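Local coordinates for protein GTP cyclohydrolase 1 type 2 homolog (Thermus thermophilus, PDB 2YYB) that is a NIF3-family homolog of GTP cyclohydrolase 1 type 2 that probably binds divalent metal ions, its precise biochemical function remaining unestablished, at residues His65-Gly70 / Ile91-Ala96. Sequence-based numbering, arbitrary orientation.
Sequences HGLFWG and INLYAA
Leu67, which meets Leu93 across this contact, also lays its CB over one face of the Phe68 ring, 4.2 Å off the ring plane and nearer the perimeter than the centre. The Phe68 ring also meets that of Phe73, with the planes about 25° apart, and packs on Ile75 of the second subunit, while Trp69 turns edge-to-face with His97. The contact lies within a beta-alpha-beta crossover of the NIF3 fold: the loop after strand 60-63 leads through helix 77-88 to strand 92-95, which runs parallel to 60-63 and beside it in the sheet.

Leu93 and Ala95, alternate residues of strand 92-95, point toward the loop. With CG of Leu93 anti to the backbone N (chi1 -172°), the branch is carried out from the strand toward the loop, and its CD2 methyl sits against Leu67, 3.7 Å from CD1 and 3.9 Å from CG of that residue. The two leucine side chains run nearly perpendicular. Leu86 and Arg82 of helix 77-88 touch Leu93 and Leu67 respectively, and the Leu67 amide is hydrogen-bonded to Gln29 OE1, tying the loop to strand 27-30 on the other edge of strand 92-95.

The CB of His65 points away from the strand; its ring meets that of His210, and NE2 makes a weak hydrogen bond to Glu214 OE1, consistent with the predicted divalent-metal site. Just after it Gly66, with no side chain, brings its backbone against the strand: Ala95 CB rests 3.8 Å from Gly66 CA and 4.1 Å from Gly66 N.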
ATOM      1  N   HIS A  65      21.162  11.784 -15.199  1.00 34.71           N
ATOM      2  CA  HIS A  65      19.984  10.976 -15.508  1.00 36.40           C
ATOM      3  C   HIS A  65      20.417   9.639 -16.125  1.00 35.26           C
ATOM      4  O   HIS A  65      20.728   9.570 -17.322  1.00 36.35           O
ATOM      5  CB  HIS A  65      19.073  11.742 -16.484  1.00 39.53           C
ATOM      6  CG  HIS A  65      18.527  13.026 -15.931  1.00 45.08           C
ATOM      7  ND1 HIS A  65      17.723  13.076 -14.810  1.00 48.70           N
ATOM      8  CD2 HIS A  65      18.659  14.308 -16.354  1.00 46.00           C
ATOM      9  CE1 HIS A  65      17.384  14.332 -14.566  1.00 50.58           C
ATOM     10  NE2 HIS A  65      17.940  15.099 -15.489  1.00 49.92           N
ATOM     11  N   GLY A  66      20.435   8.587 -15.310  1.00 32.43           N
ATOM     12  CA  GLY A  66      20.861   7.284 -15.779  1.00 31.17           C
ATOM     13  C   GLY A  66      19.848   6.403 -16.488  1.00 32.55           C
ATOM     14  O   GLY A  66      18.830   6.863 -16.984  1.00 32.14           O
ATOM     15  N   LEU A  67      20.129   5.109 -16.517  1.00 34.58           N
ATOM     16  CA  LEU A  67      19.281   4.149 -17.203  1.00 38.65           C
ATOM     17  C   LEU A  67      18.183   3.486 -16.399  1.00 42.66           C
ATOM     18  O   LEU A  67      17.185   3.048 -16.966  1.00 43.30           O
ATOM     19  CB  LEU A  67      20.145   3.044 -17.800  1.00 37.97           C
ATOM     20  CG  LEU A  67      21.083   3.409 -18.940  1.00 36.94           C
ATOM     21  CD1 LEU A  67      21.924   2.198 -19.277  1.00 36.97           C
ATOM     22  CD2 LEU A  67      20.283   3.868 -20.140  1.00 33.85           C
ATOM     23  N   PHE A  68      18.361   3.410 -15.086  1.00 46.59           N
ATOM     24  CA  PHE A  68      17.393   2.739 -14.240  1.00 50.74           C
ATOM     25  C   PHE A  68      16.532   3.624 -13.341  1.00 54.37           C
ATOM     26  O   PHE A  68      17.013   4.596 -12.762  1.00 55.94           O
ATOM     27  CB  PHE A  68      18.132   1.697 -13.407  1.00 49.93           C
ATOM     28  CG  PHE A  68      18.836   0.663 -14.236  1.00 51.18           C
ATOM     29  CD1 PHE A  68      18.110  -0.232 -15.017  1.00 50.58           C
ATOM     30  CD2 PHE A  68      20.224   0.616 -14.284  1.00 49.60           C
ATOM     31  CE1 PHE A  68      18.755  -1.147 -15.826  1.00 49.40           C
ATOM     32  CE2 PHE A  68      20.873  -0.304 -15.099  1.00 47.76           C
ATOM     33  CZ  PHE A  68      20.141  -1.180 -15.867  1.00 48.38           C
ATOM     34  N   TRP A  69      15.252   3.265 -13.228  1.00 57.72           N
ATOM     35  CA  TRP A  69      14.309   4.006 -12.401  1.00 60.35           C
ATOM     36  C   TRP A  69      13.326   3.079 -11.684  1.00 60.83           C
ATOM     37  O   TRP A  69      12.171   3.437 -11.509  1.00 61.54           O
ATOM     38  CB  TRP A  69      13.519   5.008 -13.257  1.00 62.02           C
ATOM     39  CG  TRP A  69      14.371   5.899 -14.124  1.00 64.86           C
ATOM     40  CD1 TRP A  69      14.782   5.648 -15.406  1.00 65.78           C
ATOM     41  CD2 TRP A  69      14.947   7.166 -13.759  1.00 65.84           C
ATOM     42  NE1 TRP A  69      15.576   6.677 -15.860  1.00 66.06           N
ATOM     43  CE2 TRP A  69      15.695   7.622 -14.873  1.00 65.77           C
ATOM     44  CE3 TRP A  69      14.902   7.963 -12.603  1.00 67.38           C
ATOM     45  CZ2 TRP A  69      16.395   8.838 -14.865  1.00 66.07           C
ATOM     46  CZ3 TRP A  69      15.604   9.185 -12.596  1.00 67.90           C
ATOM     47  CH2 TRP A  69      16.339   9.603 -13.724  1.00 67.26           C
ATOM     48  N   GLY A  70      13.777   1.899 -11.266  1.00 61.54           N
ATOM     49  CA  GLY A  70      12.885   0.971 -10.582  1.00 62.93           C
ATOM     50  C   GLY A  70      12.055   0.128 -11.550  1.00 64.83           C
ATOM     51  O   GLY A  70      11.592  -0.967 -11.218  1.00 63.93           O
ATOM     52  N   ILE A  91      33.158   1.157 -21.491  1.00 29.61           N
ATOM     53  CA  ILE A  91      32.727   2.337 -20.751  1.00 29.74           C
ATOM     54  C   ILE A  91      31.955   2.017 -19.469  1.00 29.77           C
ATOM     55  O   ILE A  91      31.013   1.229 -19.488  1.00 31.03           O
ATOM     56  CB  ILE A  91      31.844   3.225 -21.658  1.00 29.41           C
ATOM     57  CG1 ILE A  91      32.649   3.648 -22.884  1.00 27.16           C
ATOM     58  CG2 ILE A  91      31.299   4.433 -20.863  1.00 30.89           C
ATOM     59  CD1 ILE A  91      31.844   4.294 -23.994  1.00 26.14           C
ATOM     60  N   ASN A  92      32.373   2.619 -18.360  1.00 28.46           N
ATOM     61  CA  ASN A  92      31.692   2.429 -17.084  1.00 28.33           C
ATOM     62  C   ASN A  92      30.626   3.521 -17.036  1.00 28.59           C
ATOM     63  O   ASN A  92      30.903   4.663 -17.410  1.00 28.86           O
ATOM     64  CB  ASN A  92      32.644   2.640 -15.906  1.00 27.33           C
ATOM     65  CG  ASN A  92      33.677   1.548 -15.772  1.00 28.09           C
ATOM     66  OD1 ASN A  92      33.378   0.407 -15.402  1.00 27.62           O
ATOM     67  ND2 ASN A  92      34.916   1.898 -16.056  1.00 29.61           N
ATOM     68  N   LEU A  93      29.413   3.173 -16.599  1.00 27.36           N
ATOM     69  CA  LEU A  93      28.320   4.143 -16.493  1.00 24.60           C
ATOM     70  C   LEU A  93      28.004   4.327 -15.030  1.00 25.47           C
ATOM     71  O   LEU A  93      27.590   3.366 -14.365  1.00 24.40           O
ATOM     72  CB  LEU A  93      27.048   3.661 -17.194  1.00 20.85           C
ATOM     73  CG  LEU A  93      25.978   4.760 -17.248  1.00 19.35           C
ATOM     74  CD1 LEU A  93      26.498   5.932 -18.073  1.00 16.25           C
ATOM     75  CD2 LEU A  93      24.692   4.234 -17.841  1.00 19.09           C
ATOM     76  N   TYR A  94      28.217   5.550 -14.541  1.00 25.48           N
ATOM     77  CA  TYR A  94      27.959   5.910 -13.147  1.00 27.29           C
ATOM     78  C   TYR A  94      26.861   6.994 -13.130  1.00 30.03           C
ATOM     79  O   TYR A  94      27.017   8.083 -13.717  1.00 31.95           O
ATOM     80  CB  TYR A  94      29.236   6.450 -12.489  1.00 26.25           C
ATOM     81  CG  TYR A  94      29.093   6.702 -11.007  1.00 27.30           C
ATOM     82  CD1 TYR A  94      29.359   5.699 -10.089  1.00 29.59           C
ATOM     83  CD2 TYR A  94      28.654   7.930 -10.526  1.00 28.39           C
ATOM     84  CE1 TYR A  94      29.193   5.908  -8.708  1.00 33.44           C
ATOM     85  CE2 TYR A  94      28.485   8.159  -9.162  1.00 31.51           C
ATOM     86  CZ  TYR A  94      28.760   7.143  -8.251  1.00 33.49           C
ATOM     87  OH  TYR A  94      28.650   7.362  -6.891  1.00 34.08           O
ATOM     88  N   ALA A  95      25.753   6.705 -12.462  1.00 30.48           N
ATOM     89  CA  ALA A  95      24.653   7.658 -12.419  1.00 32.92           C
ATOM     90  C   ALA A  95      24.485   8.278 -11.026  1.00 34.41           C
ATOM     91  O   ALA A  95      24.583   7.583 -10.007  1.00 34.74           O
ATOM     92  CB  ALA A  95      23.338   6.962 -12.881  1.00 30.40           C
ATOM     93  N   ALA A  96      24.247   9.588 -10.997  1.00 35.59           N
ATOM     94  CA  ALA A  96      24.053  10.331  -9.744  1.00 38.59           C
ATOM     95  C   ALA A  96      22.878  11.295  -9.923  1.00 40.15           C
ATOM     96  O   ALA A  96      23.014  12.339 -10.563  1.00 38.16           O
ATOM     97  CB  ALA A  96      25.325  11.106  -9.381  1.00 37.63           C
TER